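Local structure of putative efflux transporter (4L8J) at residues Q44-P49 / E145-V150; L132-G137 / V157-T162; L179-A184 / L243-A248; E189-K194 / G236-I241. The protein probably serves as the periplasmic membrane-fusion (adaptor) subunit of a HlyD-type efflux pump, linking an inner-membrane transporter to an outer-membrane channel. All blocks are in the same frame, centred on the assembly; numbering follows the deposited sequence.

Interaction 1: residues Q44-P49 / E145-V150; sequences QIINLP and ENYQRV
Ile45 N donates to Gln148 O at 2.9 Å, and this is the firm hydrogen bond between strand 43-47 and the turn that leads into strand 149-150. The contact lies at an edge of one sheet of the barrel-sandwich domain, a lipoyl-like fold of membrane-fusion proteins. Glu145 to Gln148 form a type II turn, with Tyr147 in a left-handed conformation. Ile45 O faces this turn. It takes a weak bond from Tyr147 N and a CA-H...O contact from Tyr147 CA, also 2.9 Å away. The turn is braced from within, because the amide oxygen Gln148 OE1 accepts from Glu145 N. Asn146 has CG anti to its own N (chi1 -163°), and this lays its amide against the Ile46 peptide. Asn146 ND2 gives a weak bond to Ile46 O at 3.4 Å. Ile46 and Asn47 together face Ala64 as a classic beta bulge. Gln44 and Arg149 form an antiparallel non-hydrogen-bonded pair, and their side chains cross at a slant. The extended Gln44 chain carries its amide over one face of the Arg149 guanidinium, the two planes 34° apart. Gln44 CB rests 3.9 Å from Arg149 CG. Replacing Gln44 with an alanine would probably uncover that guanidinium face and let the arginine swing more freely. On the buried side Ile45 is also packed by Phe39 and Ile156. There Ile45 CD1 meets Val150 CG1 at 3.8 Å.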
loop_
_atom_site.group_PDB
_atom_site.type_symbol
_atom_site.label_atom_id
_atom_site.label_comp_id
_atom_site.label_asym_id
_atom_site.label_seq_id
_atom_site.Cartn_x
_atom_site.Cartn_y
_atom_site.Cartn_z
ATOM N N GLN A 44 -18.453 -43.019 64.025
ATOM C CA GLN A 44 -18.545 -44.135 63.096
ATOM C C GLN A 44 -19.371 -43.739 61.849
ATOM O O GLN A 44 -20.557 -43.416 61.976
ATOM C CB GLN A 44 -19.158 -45.372 63.791
ATOM C CG GLN A 44 -19.505 -46.511 62.820
ATOM C CD GLN A 44 -19.826 -47.815 63.502
ATOM O OE1 GLN A 44 -19.057 -48.777 63.400
ATOM N NE2 GLN A 44 -20.989 -47.900 64.168
ATOM N N ILE A 45 -18.765 -43.831 60.652
ATOM C CA ILE A 45 -19.480 -43.568 59.389
ATOM C C ILE A 45 -20.624 -44.576 59.285
ATOM O O ILE A 45 -20.408 -45.748 59.548
ATOM C CB ILE A 45 -18.521 -43.618 58.160
ATOM C CG1 ILE A 45 -17.543 -42.418 58.199
ATOM C CG2 ILE A 45 -19.305 -43.622 56.823
ATOM C CD1 ILE A 45 -16.277 -42.631 57.484
ATOM N N ILE A 46 -21.847 -44.115 59.022
ATOM C CA ILE A 46 -23.011 -45.002 58.861
ATOM C C ILE A 46 -23.607 -44.813 57.459
ATOM O O ILE A 46 -24.522 -45.535 57.063
ATOM C CB ILE A 46 -24.069 -44.808 59.954
ATOM C CG1 ILE A 46 -24.526 -43.323 60.049
ATOM C CG2 ILE A 46 -23.579 -45.412 61.295
ATOM C CD1 ILE A 46 -25.961 -43.110 60.631
ATOM N N ASN A 47 -23.118 -43.793 56.737
ATOM C CA ASN A 47 -23.565 -43.518 55.379
ATOM C C ASN A 47 -22.412 -42.923 54.579
ATOM O O ASN A 47 -21.768 -41.984 55.027
ATOM C CB ASN A 47 -24.799 -42.602 55.365
ATOM C CG ASN A 47 -25.521 -42.559 54.036
ATOM O OD1 ASN A 47 -25.196 -43.275 53.106
ATOM N ND2 ASN A 47 -26.520 -41.716 53.907
ATOM N N LEU A 48 -22.140 -43.515 53.414
ATOM C CA LEU A 48 -21.129 -43.103 52.456
ATOM C C LEU A 48 -21.824 -43.183 51.075
ATOM O O LEU A 48 -21.639 -44.141 50.347
ATOM C CB LEU A 48 -19.914 -44.033 52.598
ATOM C CG LEU A 48 -18.572 -43.564 52.028
ATOM C CD1 LEU A 48 -18.202 -42.165 52.504
ATOM C CD2 LEU A 48 -17.483 -44.511 52.439
ATOM N N PRO A 49 -22.739 -42.238 50.763
ATOM C CA PRO A 49 -23.592 -42.410 49.578
ATOM C C PRO A 49 -22.957 -42.063 48.226
ATOM O O PRO A 49 -23.618 -42.242 47.203
ATOM C CB PRO A 49 -24.751 -41.460 49.880
ATOM C CG PRO A 49 -24.087 -40.322 50.639
ATOM C CD PRO A 49 -23.162 -41.055 51.554
ATOM N N GLU A 145 -14.336 -46.474 54.367
ATOM C CA GLU A 145 -15.413 -47.425 54.105
ATOM C C GLU A 145 -16.588 -47.132 55.011
ATOM O O GLU A 145 -16.397 -46.532 56.069
ATOM C CB GLU A 145 -14.928 -48.874 54.348
ATOM C CG GLU A 145 -13.960 -49.397 53.305
ATOM C CD GLU A 145 -14.596 -50.319 52.286
ATOM O OE1 GLU A 145 -15.166 -51.358 52.693
ATOM O OE2 GLU A 145 -14.509 -50.008 51.074
ATOM N N ASN A 146 -17.794 -47.603 54.646
ATOM C CA ASN A 146 -18.955 -47.414 55.509
ATOM C C ASN A 146 -18.807 -48.297 56.755
ATOM O O ASN A 146 -18.129 -49.318 56.697
ATOM C CB ASN A 146 -20.263 -47.684 54.768
ATOM C CG ASN A 146 -21.484 -47.126 55.471
ATOM O OD1 ASN A 146 -21.371 -46.408 56.460
ATOM N ND2 ASN A 146 -22.684 -47.423 54.971
ATOM N N TYR A 147 -19.361 -47.843 57.895
ATOM C CA TYR A 147 -19.316 -48.464 59.235
ATOM C C TYR A 147 -17.873 -48.451 59.818
ATOM O O TYR A 147 -17.626 -49.073 60.850
ATOM C CB TYR A 147 -19.991 -49.861 59.297
ATOM C CG TYR A 147 -21.486 -49.798 59.042
ATOM C CD1 TYR A 147 -22.364 -49.357 60.029
ATOM C CD2 TYR A 147 -22.013 -50.094 57.787
ATOM C CE1 TYR A 147 -23.740 -49.268 59.792
ATOM C CE2 TYR A 147 -23.385 -49.997 57.533
ATOM C CZ TYR A 147 -24.247 -49.594 58.542
ATOM O OH TYR A 147 -25.602 -49.516 58.300
ATOM N N GLN A 148 -16.957 -47.669 59.209
ATOM C CA GLN A 148 -15.588 -47.453 59.701
ATOM C C GLN A 148 -15.589 -46.258 60.688
ATOM O O GLN A 148 -16.276 -45.254 60.460
ATOM C CB GLN A 148 -14.624 -47.203 58.521
ATOM C CG GLN A 148 -13.214 -46.679 58.851
ATOM C CD GLN A 148 -12.295 -46.628 57.642
ATOM O OE1 GLN A 148 -12.568 -47.202 56.578
ATOM N NE2 GLN A 148 -11.156 -45.961 57.780
ATOM N N ARG A 149 -14.813 -46.382 61.779
ATOM C CA ARG A 149 -14.677 -45.357 62.817
ATOM C C ARG A 149 -13.551 -44.402 62.424
ATOM O O ARG A 149 -12.488 -44.849 61.973
ATOM C CB ARG A 149 -14.442 -46.008 64.199
ATOM C CG ARG A 149 -15.652 -46.810 64.681
ATOM C CD ARG A 149 -15.455 -47.451 66.046
ATOM N NE ARG A 149 -16.714 -47.965 66.598
ATOM C CZ ARG A 149 -17.160 -49.210 66.430
ATOM N NH1 ARG A 149 -16.458 -50.087 65.720
ATOM N NH2 ARG A 149 -18.314 -49.587 66.970
ATOM N N VAL A 150 -13.824 -43.084 62.503
ATOM C CA VAL A 150 -12.892 -42.018 62.111
ATOM C C VAL A 150 -12.804 -40.930 63.187
ATOM O O VAL A 150 -13.717 -40.783 64.005
ATOM C CB VAL A 150 -13.252 -41.369 60.729
ATOM C CG1 VAL A 150 -13.130 -42.369 59.584
ATOM C CG2 VAL A 150 -14.636 -40.709 60.745
#

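Interaction 2: residues L132-G137 / V157-T162; sequences LAPFDG and VRLVNT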
loop_
_atom_site.group_PDB
_atom_site.type_symbol
_atom_site.label_atom_id
_atom_site.label_comp_id
_atom_site.label_asym_id
_atom_site.label_seq_id
_atom_site.Cartn_x
_atom_site.Cartn_y
_atom_site.Cartn_z
ATOM N N LEU A 132 -20.692 -32.400 54.198
ATOM C CA LEU A 132 -21.252 -31.933 52.923
ATOM C C LEU A 132 -20.175 -31.435 51.966
ATOM O O LEU A 132 -19.088 -31.065 52.415
ATOM C CB LEU A 132 -22.274 -30.800 53.185
ATOM C CG LEU A 132 -23.334 -31.041 54.287
ATOM C CD1 LEU A 132 -24.177 -29.808 54.490
ATOM C CD2 LEU A 132 -24.242 -32.242 53.978
ATOM N N ALA A 133 -20.467 -31.426 50.650
ATOM C CA ALA A 133 -19.524 -30.927 49.658
ATOM C C ALA A 133 -19.407 -29.398 49.795
ATOM O O ALA A 133 -20.435 -28.708 49.774
ATOM C CB ALA A 133 -19.964 -31.322 48.251
ATOM N N PRO A 134 -18.192 -28.855 50.030
ATOM C CA PRO A 134 -18.065 -27.394 50.224
ATOM C C PRO A 134 -18.196 -26.608 48.897
ATOM O O PRO A 134 -18.398 -25.381 48.920
ATOM C CB PRO A 134 -16.675 -27.250 50.851
ATOM C CG PRO A 134 -15.892 -28.379 50.265
ATOM C CD PRO A 134 -16.877 -29.528 50.112
ATOM N N PHE A 135 -18.091 -27.313 47.751
ATOM C CA PHE A 135 -18.240 -26.757 46.393
ATOM C C PHE A 135 -18.620 -27.861 45.394
ATOM O O PHE A 135 -18.443 -29.052 45.692
ATOM C CB PHE A 135 -16.938 -26.040 45.920
ATOM C CG PHE A 135 -15.654 -26.799 46.177
ATOM C CD1 PHE A 135 -15.306 -27.891 45.400
ATOM C CD2 PHE A 135 -14.821 -26.450 47.232
ATOM C CE1 PHE A 135 -14.153 -28.620 45.673
ATOM C CE2 PHE A 135 -13.657 -27.175 47.492
ATOM C CZ PHE A 135 -13.332 -28.251 46.708
ATOM N N ASP A 136 -19.102 -27.460 44.184
ATOM C CA ASP A 136 -19.395 -28.384 43.081
ATOM C C ASP A 136 -18.095 -29.057 42.686
ATOM O O ASP A 136 -17.095 -28.365 42.476
ATOM C CB ASP A 136 -19.993 -27.629 41.871
ATOM C CG ASP A 136 -21.410 -27.114 42.020
ATOM O OD1 ASP A 136 -21.914 -27.075 43.162
ATOM O OD2 ASP A 136 -22.006 -26.717 40.996
ATOM N N GLY A 137 -18.072 -30.381 42.664
ATOM C CA GLY A 137 -16.847 -31.085 42.320
ATOM C C GLY A 137 -17.027 -32.541 41.991
ATOM O O GLY A 137 -18.152 -33.014 41.809
ATOM N N VAL A 157 -12.875 -38.212 51.762
ATOM C CA VAL A 157 -12.772 -38.201 50.312
ATOM C C VAL A 157 -11.841 -37.060 49.877
ATOM O O VAL A 157 -11.631 -36.103 50.630
ATOM C CB VAL A 157 -14.136 -38.088 49.543
ATOM C CG1 VAL A 157 -15.071 -39.272 49.796
ATOM C CG2 VAL A 157 -14.825 -36.733 49.756
ATOM N N ARG A 158 -11.349 -37.152 48.631
ATOM C CA ARG A 158 -10.567 -36.133 47.931
ATOM C C ARG A 158 -11.482 -35.621 46.850
ATOM O O ARG A 158 -11.906 -36.398 46.004
ATOM C CB ARG A 158 -9.242 -36.707 47.380
ATOM C CG ARG A 158 -8.336 -37.227 48.496
ATOM C CD ARG A 158 -7.137 -38.010 48.008
ATOM N NE ARG A 158 -6.243 -38.317 49.127
ATOM C CZ ARG A 158 -5.032 -38.848 49.002
ATOM N NH1 ARG A 158 -4.545 -39.131 47.800
ATOM N NH2 ARG A 158 -4.295 -39.093 50.078
ATOM N N LEU A 159 -11.901 -34.362 46.965
ATOM C CA LEU A 159 -12.824 -33.689 46.067
ATOM C C LEU A 159 -12.070 -32.641 45.209
ATOM O O LEU A 159 -11.411 -31.755 45.771
ATOM C CB LEU A 159 -13.927 -33.006 46.916
ATOM C CG LEU A 159 -15.012 -32.201 46.167
ATOM C CD1 LEU A 159 -15.983 -33.110 45.442
ATOM C CD2 LEU A 159 -15.775 -31.289 47.105
ATOM N N VAL A 160 -12.174 -32.734 43.866
ATOM C CA VAL A 160 -11.523 -31.755 42.994
ATOM C C VAL A 160 -12.591 -30.760 42.516
ATOM O O VAL A 160 -13.677 -31.178 42.091
ATOM C CB VAL A 160 -10.677 -32.367 41.828
ATOM C CG1 VAL A 160 -9.538 -33.231 42.368
ATOM C CG2 VAL A 160 -11.518 -33.169 40.859
ATOM N N ASN A 161 -12.304 -29.441 42.667
ATOM C CA ASN A 161 -13.187 -28.357 42.272
ATOM C C ASN A 161 -13.312 -28.338 40.753
ATOM O O ASN A 161 -12.292 -28.268 40.061
ATOM C CB ASN A 161 -12.650 -27.006 42.799
ATOM C CG ASN A 161 -13.654 -25.887 42.773
ATOM O OD1 ASN A 161 -14.367 -25.675 41.792
ATOM N ND2 ASN A 161 -13.750 -25.142 43.866
ATOM N N THR A 162 -14.549 -28.403 40.234
ATOM C CA THR A 162 -14.790 -28.463 38.793
ATOM C C THR A 162 -15.532 -27.235 38.300
ATOM O O THR A 162 -16.000 -27.238 37.169
ATOM C CB THR A 162 -15.550 -29.767 38.407
ATOM O OG1 THR A 162 -16.862 -29.774 38.984
ATOM C CG2 THR A 162 -14.798 -31.023 38.772
#
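The loop that crosses between the two sheets of the barrel-sandwich domain packs on strand 155-161, with Phe135 as its main anchor against Leu159 and Asn161. This loop leaves strand 130-132 of one sheet and enters strand 137-142 of the other. Asn161 ND2 sits over one face of the Phe135 ring, offset toward the rim and 3.4 Å from Phe135 CG. The amide and the ring lie almost flat on each other, 18° apart, in a stacked amide-aromatic contact. The other end of this amide is engaged too, since Asn161 OD1 accepts from Arg163 N. Phe135 CG stands between its own N and carbonyl carbon (chi1 46°), which turns the ring back over the strand. Leu159 packs against the loop. Its CD2 touches Phe135 CE1 at 3.4 Å and meets Pro134 CD tip to tip at 3.7 Å. Its other methyl, Leu159 CD1, lies 3.7 Å from Gly137 C. Packing at Gly137 is tight. A beta carbon there would collide with Val160 O and Leu159 CD1. Gly137 pairs with Asn161 in an antiparallel non-hydrogen-bonded bridge. Asp136 turns its carboxylate away, to a salt bridge with Lys57. Its carbonyl faces the strand end, where Thr162 N gives Asp136 O a nearly straight but weak bond of 3.4 Å.

Interaction 3: residues L179-A184 / L243-A248; sequences LRAKDA and LASDIA
In the six-stranded antiparallel beta barrel, the end of helix 176-180 and the turn after it lie against strand 238-246, with Ala181 and Ala184 resting on Ser245. No direct hydrogen bond joins the two segments. Small side chains and two waters make the contact. Ala181 to Ala184 form a type II turn, with Asp183 in a left-handed conformation and Ala184 N bonded to Ala181 O. Ala181 CB meets Ser245 CB at 3.8 Å, and Ala184 CB lies 3.7 Å from Ser245 OG. The serine hydroxyl stands beside its own backbone N (chi1 -54°), and from there it reaches a hydrogen bond with Leu178 O, so this polar group is satisfied by the helix. Lys182 O is held by both waters. One water donates to it at 2.6 Å and also donates to Asp246 O. The second donates to Lys182 O at 2.7 Å and accepts from Asp246 N. The turn backbone is thus tied to both polar atoms of the Asp246 backbone. Asp246 OD1 accepts from Ala248 N in an Asx turn that ends the strand, and it also bonds to Ser19 OG. Ala184 CA comes 3.3 Å from Ala244 O in a CA-H...O contact. Deeper in the barrel, Leu179 and Leu243 both pack on Phe186. Leu243 CD1 lies 4.0 Å from Ala184 CB.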
loop_
_atom_site.group_PDB
_atom_site.type_symbol
_atom_site.label_atom_id
_atom_site.label_comp_id
_atom_site.label_asym_id
_atom_site.label_seq_id
_atom_site.Cartn_x
_atom_site.Cartn_y
_atom_site.Cartn_z
ATOM N N LEU A 179 -2.764 -9.713 22.192
ATOM C CA LEU A 179 -3.460 -9.923 23.464
ATOM C C LEU A 179 -4.132 -8.639 23.960
ATOM O O LEU A 179 -5.164 -8.709 24.612
ATOM C CB LEU A 179 -2.515 -10.435 24.552
ATOM C CG LEU A 179 -2.067 -11.896 24.435
ATOM C CD1 LEU A 179 -0.870 -12.156 25.341
ATOM C CD2 LEU A 179 -3.203 -12.858 24.799
ATOM N N ARG A 180 -3.535 -7.477 23.665
ATOM C CA ARG A 180 -4.067 -6.184 24.070
ATOM C C ARG A 180 -5.215 -5.700 23.145
ATOM O O ARG A 180 -5.970 -4.827 23.556
ATOM C CB ARG A 180 -2.951 -5.127 24.083
ATOM C CG ARG A 180 -2.010 -5.242 25.269
ATOM C CD ARG A 180 -0.810 -4.341 25.083
ATOM N NE ARG A 180 -0.076 -4.157 26.340
ATOM C CZ ARG A 180 1.055 -3.462 26.465
ATOM N NH1 ARG A 180 1.625 -2.897 25.394
ATOM N NH2 ARG A 180 1.638 -3.341 27.654
ATOM N N ALA A 181 -5.330 -6.221 21.901
ATOM C CA ALA A 181 -6.379 -5.778 20.980
ATOM C C ALA A 181 -7.752 -5.913 21.618
ATOM O O ALA A 181 -8.043 -6.906 22.295
ATOM C CB ALA A 181 -6.332 -6.557 19.674
ATOM N N LYS A 182 -8.587 -4.867 21.438
ATOM C CA LYS A 182 -9.942 -4.826 21.980
ATOM C C LYS A 182 -10.754 -5.975 21.429
ATOM O O LYS A 182 -10.695 -6.291 20.224
ATOM C CB LYS A 182 -10.630 -3.483 21.639
ATOM N N ASP A 183 -11.502 -6.622 22.319
ATOM C CA ASP A 183 -12.413 -7.716 21.960
ATOM C C ASP A 183 -11.684 -8.933 21.321
ATOM O O ASP A 183 -12.314 -9.691 20.581
ATOM C CB ASP A 183 -13.561 -7.210 21.032
ATOM C CG ASP A 183 -14.319 -5.972 21.545
ATOM O OD1 ASP A 183 -14.738 -5.975 22.728
ATOM O OD2 ASP A 183 -14.452 -4.990 20.771
ATOM N N ALA A 184 -10.378 -9.136 21.624
ATOM C CA ALA A 184 -9.641 -10.340 21.192
ATOM C C ALA A 184 -10.415 -11.574 21.713
ATOM O O ALA A 184 -10.949 -11.523 22.828
ATOM C CB ALA A 184 -8.221 -10.312 21.765
ATOM N N LEU A 243 -6.399 -17.606 18.916
ATOM C CA LEU A 243 -6.564 -16.198 19.291
ATOM C C LEU A 243 -6.958 -15.420 18.040
ATOM O O LEU A 243 -6.243 -15.537 17.050
ATOM C CB LEU A 243 -5.248 -15.626 19.893
ATOM C CG LEU A 243 -5.164 -14.083 20.104
ATOM C CD1 LEU A 243 -6.025 -13.635 21.251
ATOM C CD2 LEU A 243 -3.720 -13.642 20.364
ATOM N N ALA A 244 -8.082 -14.661 18.062
ATOM C CA ALA A 244 -8.544 -13.812 16.930
ATOM C C ALA A 244 -8.633 -12.370 17.388
ATOM O O ALA A 244 -9.326 -12.055 18.374
ATOM C CB ALA A 244 -9.891 -14.268 16.383
ATOM N N SER A 245 -7.851 -11.512 16.726
ATOM C CA SER A 245 -7.773 -10.112 17.086
ATOM C C SER A 245 -7.997 -9.214 15.872
ATOM O O SER A 245 -7.206 -9.263 14.925
ATOM C CB SER A 245 -6.400 -9.792 17.690
ATOM O OG SER A 245 -6.049 -10.631 18.778
ATOM N N ASP A 246 -9.016 -8.338 15.936
ATOM C CA ASP A 246 -9.195 -7.354 14.874
ATOM C C ASP A 246 -8.297 -6.170 15.226
ATOM O O ASP A 246 -8.581 -5.452 16.173
ATOM C CB ASP A 246 -10.668 -6.955 14.667
ATOM C CG ASP A 246 -10.907 -6.113 13.414
ATOM O OD1 ASP A 246 -9.933 -5.543 12.881
ATOM O OD2 ASP A 246 -12.070 -6.005 12.987
ATOM N N ILE A 247 -7.173 -6.014 14.514
ATOM C CA ILE A 247 -6.233 -4.928 14.786
ATOM C C ILE A 247 -6.623 -3.599 14.093
ATOM O O ILE A 247 -5.922 -2.611 14.267
ATOM C CB ILE A 247 -4.769 -5.306 14.464
ATOM C CG1 ILE A 247 -4.557 -5.601 12.958
ATOM C CG2 ILE A 247 -4.272 -6.452 15.383
ATOM C CD1 ILE A 247 -3.048 -5.571 12.616
ATOM N N ALA A 248 -7.704 -3.570 13.299
ATOM C CA ALA A 248 -8.171 -2.313 12.655
ATOM C C ALA A 248 -9.699 -2.282 12.648
ATOM O O ALA A 248 -10.315 -2.341 11.584
ATOM C CB ALA A 248 -7.620 -2.188 11.237
HETATM O O HOH W 1 -10.027 -4.696 18.289
HETATM O O HOH W 2 -10.731 -8.116 18.283
#

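Interaction 4: residues E189-K194 / G236-I241; sequences EFDTYK and GFTCNI
Strands 185-190 and 238-246 run antiparallel in the barrel sheet, with Glu189 and Asn240 as a hydrogen-bonded pair and Phe190 and Cys239 as the non-hydrogen-bonded pair beside it. Glu189 N to Asn240 O is 3.0 Å and Asn240 N to Glu189 O is 2.8 Å, both nearly straight. Past this pair, Asp191 N donates to Thr238 O. A water that accepts from Thr192 N also donates to Thr238 O, with 2.6 Å between the water and Thr238 O. Thr238 OG1 donates to Asp191 OD2 at 2.6 Å, coming from the anti side and 33° out of the carboxylate plane. Replacing Asp191 with an alanine would probably leave this hydroxyl without its acceptor and free to turn. On the barrel interior, Phe190 CD1 lies 3.9 Å from Cys239 CB, and Cys239 SG sits obliquely to the ring. Val29, Ile167 and Ile221 also pack on Phe190. Beyond the strand pair, Thr192 crosses Phe237 at about a right angle, its OG1 3.4 Å from Phe237 CD2. Where the strand pairing ends, a short hydroxyl-carboxylate bond and a bridging water thus carry on the polar links, while Phe190 and Cys239 pack on the other side.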
loop_
_atom_site.group_PDB
_atom_site.type_symbol
_atom_site.label_atom_id
_atom_site.label_comp_id
_atom_site.label_asym_id
_atom_site.label_seq_id
_atom_site.Cartn_x
_atom_site.Cartn_y
_atom_site.Cartn_z
ATOM N N GLU A 189 -9.863 -25.929 21.119
ATOM C CA GLU A 189 -10.121 -27.234 20.545
ATOM C C GLU A 189 -9.221 -28.244 21.282
ATOM O O GLU A 189 -8.002 -28.118 21.205
ATOM C CB GLU A 189 -9.883 -27.221 19.022
ATOM C CG GLU A 189 -10.392 -28.504 18.361
ATOM C CD GLU A 189 -10.030 -28.683 16.899
ATOM O OE1 GLU A 189 -9.114 -27.986 16.406
ATOM O OE2 GLU A 189 -10.662 -29.541 16.247
ATOM N N PHE A 190 -9.820 -29.178 22.067
ATOM C CA PHE A 190 -9.042 -30.185 22.807
ATOM C C PHE A 190 -8.570 -31.283 21.860
ATOM O O PHE A 190 -9.345 -31.729 20.995
ATOM C CB PHE A 190 -9.844 -30.788 23.974
ATOM C CG PHE A 190 -10.243 -29.776 25.020
ATOM C CD1 PHE A 190 -9.360 -29.412 26.029
ATOM C CD2 PHE A 190 -11.497 -29.174 24.989
ATOM C CE1 PHE A 190 -9.729 -28.475 26.991
ATOM C CE2 PHE A 190 -11.854 -28.222 25.943
ATOM C CZ PHE A 190 -10.973 -27.886 26.942
ATOM N N ASP A 191 -7.296 -31.688 21.999
ATOM C CA ASP A 191 -6.686 -32.758 21.202
ATOM C C ASP A 191 -7.451 -34.092 21.367
ATOM O O ASP A 191 -7.543 -34.845 20.408
ATOM C CB ASP A 191 -5.205 -32.951 21.603
ATOM C CG ASP A 191 -4.304 -31.761 21.274
ATOM O OD1 ASP A 191 -4.736 -30.885 20.489
ATOM O OD2 ASP A 191 -3.149 -31.741 21.746
ATOM N N THR A 192 -8.021 -34.352 22.566
ATOM C CA THR A 192 -8.800 -35.568 22.882
ATOM C C THR A 192 -10.231 -35.499 22.256
ATOM O O THR A 192 -10.884 -36.535 22.138
ATOM C CB THR A 192 -8.869 -35.786 24.419
ATOM O OG1 THR A 192 -7.613 -35.460 25.017
ATOM C CG2 THR A 192 -9.209 -37.227 24.800
ATOM N N TYR A 193 -10.701 -34.287 21.849
ATOM C CA TYR A 193 -12.031 -34.083 21.278
ATOM C C TYR A 193 -11.976 -33.152 20.076
ATOM O O TYR A 193 -12.658 -32.115 20.036
ATOM C CB TYR A 193 -12.980 -33.511 22.344
ATOM C CG TYR A 193 -13.195 -34.425 23.521
ATOM C CD1 TYR A 193 -14.060 -35.512 23.439
ATOM C CD2 TYR A 193 -12.563 -34.185 24.739
ATOM C CE1 TYR A 193 -14.288 -36.340 24.538
ATOM C CE2 TYR A 193 -12.774 -35.014 25.838
ATOM C CZ TYR A 193 -13.624 -36.099 25.729
ATOM O OH TYR A 193 -13.818 -36.919 26.816
ATOM N N LYS A 194 -11.139 -33.498 19.104
ATOM C CA LYS A 194 -10.977 -32.695 17.897
ATOM C C LYS A 194 -12.297 -32.575 17.102
ATOM O O LYS A 194 -13.129 -33.485 17.128
ATOM C CB LYS A 194 -9.843 -33.261 17.034
ATOM C CG LYS A 194 -8.503 -32.662 17.462
ATOM C CD LYS A 194 -7.305 -33.296 16.810
ATOM C CE LYS A 194 -6.108 -32.384 16.950
ATOM N NZ LYS A 194 -4.851 -33.018 16.470
ATOM N N GLY A 236 -3.533 -31.689 32.489
ATOM C CA GLY A 236 -2.499 -32.269 31.650
ATOM C C GLY A 236 -2.917 -32.452 30.202
ATOM O O GLY A 236 -2.046 -32.563 29.333
ATOM N N PHE A 237 -4.251 -32.500 29.936
ATOM C CA PHE A 237 -4.813 -32.590 28.574
ATOM C C PHE A 237 -4.323 -31.416 27.751
ATOM O O PHE A 237 -4.245 -30.292 28.261
ATOM C CB PHE A 237 -6.358 -32.596 28.599
ATOM C CG PHE A 237 -7.020 -33.954 28.737
ATOM C CD1 PHE A 237 -6.465 -34.944 29.546
ATOM C CD2 PHE A 237 -8.226 -34.225 28.101
ATOM C CE1 PHE A 237 -7.074 -36.195 29.665
ATOM C CE2 PHE A 237 -8.851 -35.469 28.243
ATOM C CZ PHE A 237 -8.276 -36.441 29.032
ATOM N N THR A 238 -3.948 -31.667 26.511
ATOM C CA THR A 238 -3.444 -30.589 25.667
ATOM C C THR A 238 -4.546 -30.118 24.723
ATOM O O THR A 238 -5.559 -30.811 24.503
ATOM C CB THR A 238 -2.168 -31.016 24.918
ATOM O OG1 THR A 238 -2.458 -32.222 24.223
ATOM C CG2 THR A 238 -0.969 -31.228 25.858
ATOM N N CYS A 239 -4.347 -28.916 24.164
ATOM C CA CYS A 239 -5.336 -28.327 23.289
ATOM C C CYS A 239 -4.713 -27.284 22.416
ATOM O O CYS A 239 -3.571 -26.869 22.638
ATOM C CB CYS A 239 -6.463 -27.731 24.130
ATOM S SG CYS A 239 -5.924 -26.391 25.231
ATOM N N ASN A 240 -5.500 -26.817 21.436
ATOM C CA ASN A 240 -5.127 -25.704 20.590
ATOM C C ASN A 240 -5.930 -24.512 21.033
ATOM O O ASN A 240 -7.110 -24.651 21.341
ATOM C CB ASN A 240 -5.349 -26.000 19.092
ATOM C CG ASN A 240 -4.937 -24.841 18.205
ATOM O OD1 ASN A 240 -3.752 -24.620 17.975
ATOM N ND2 ASN A 240 -5.886 -23.986 17.798
ATOM N N ILE A 241 -5.283 -23.350 21.116
ATOM C CA ILE A 241 -5.951 -22.075 21.439
ATOM C C ILE A 241 -5.851 -21.204 20.221
ATOM O O ILE A 241 -4.750 -20.847 19.795
ATOM C CB ILE A 241 -5.438 -21.344 22.702
ATOM C CG1 ILE A 241 -5.448 -22.296 23.923
ATOM C CG2 ILE A 241 -6.288 -20.086 22.988
ATOM C CD1 ILE A 241 -4.161 -22.927 24.197
HETATM O O HOH W 3 -8.515 -24.633 16.038
HETATM O O HOH W 4 -7.103 -32.908 24.924
#

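From the N terminus, strand 43-47 opens interaction 1, which closes at 145-150 after the chain has run out and back through helices 68-95 and 102-127. Interaction 2 starts within that loop, at 132-137, and closes beyond it at 157-162, so the two cross. Interaction 1 closes an edge of one sheet; interaction 2 packs the loop between the sheets on strand 155-161 of the other. The chain then enters the beta barrel. Interaction 3 opens at 179-184 and closes at 243-248. Interaction 4, 189-194 with 236-241, lies wholly within that span. Both use strand 238-246, joining it to the end of helix 176-180 and the turn after it, and to strand 185-190.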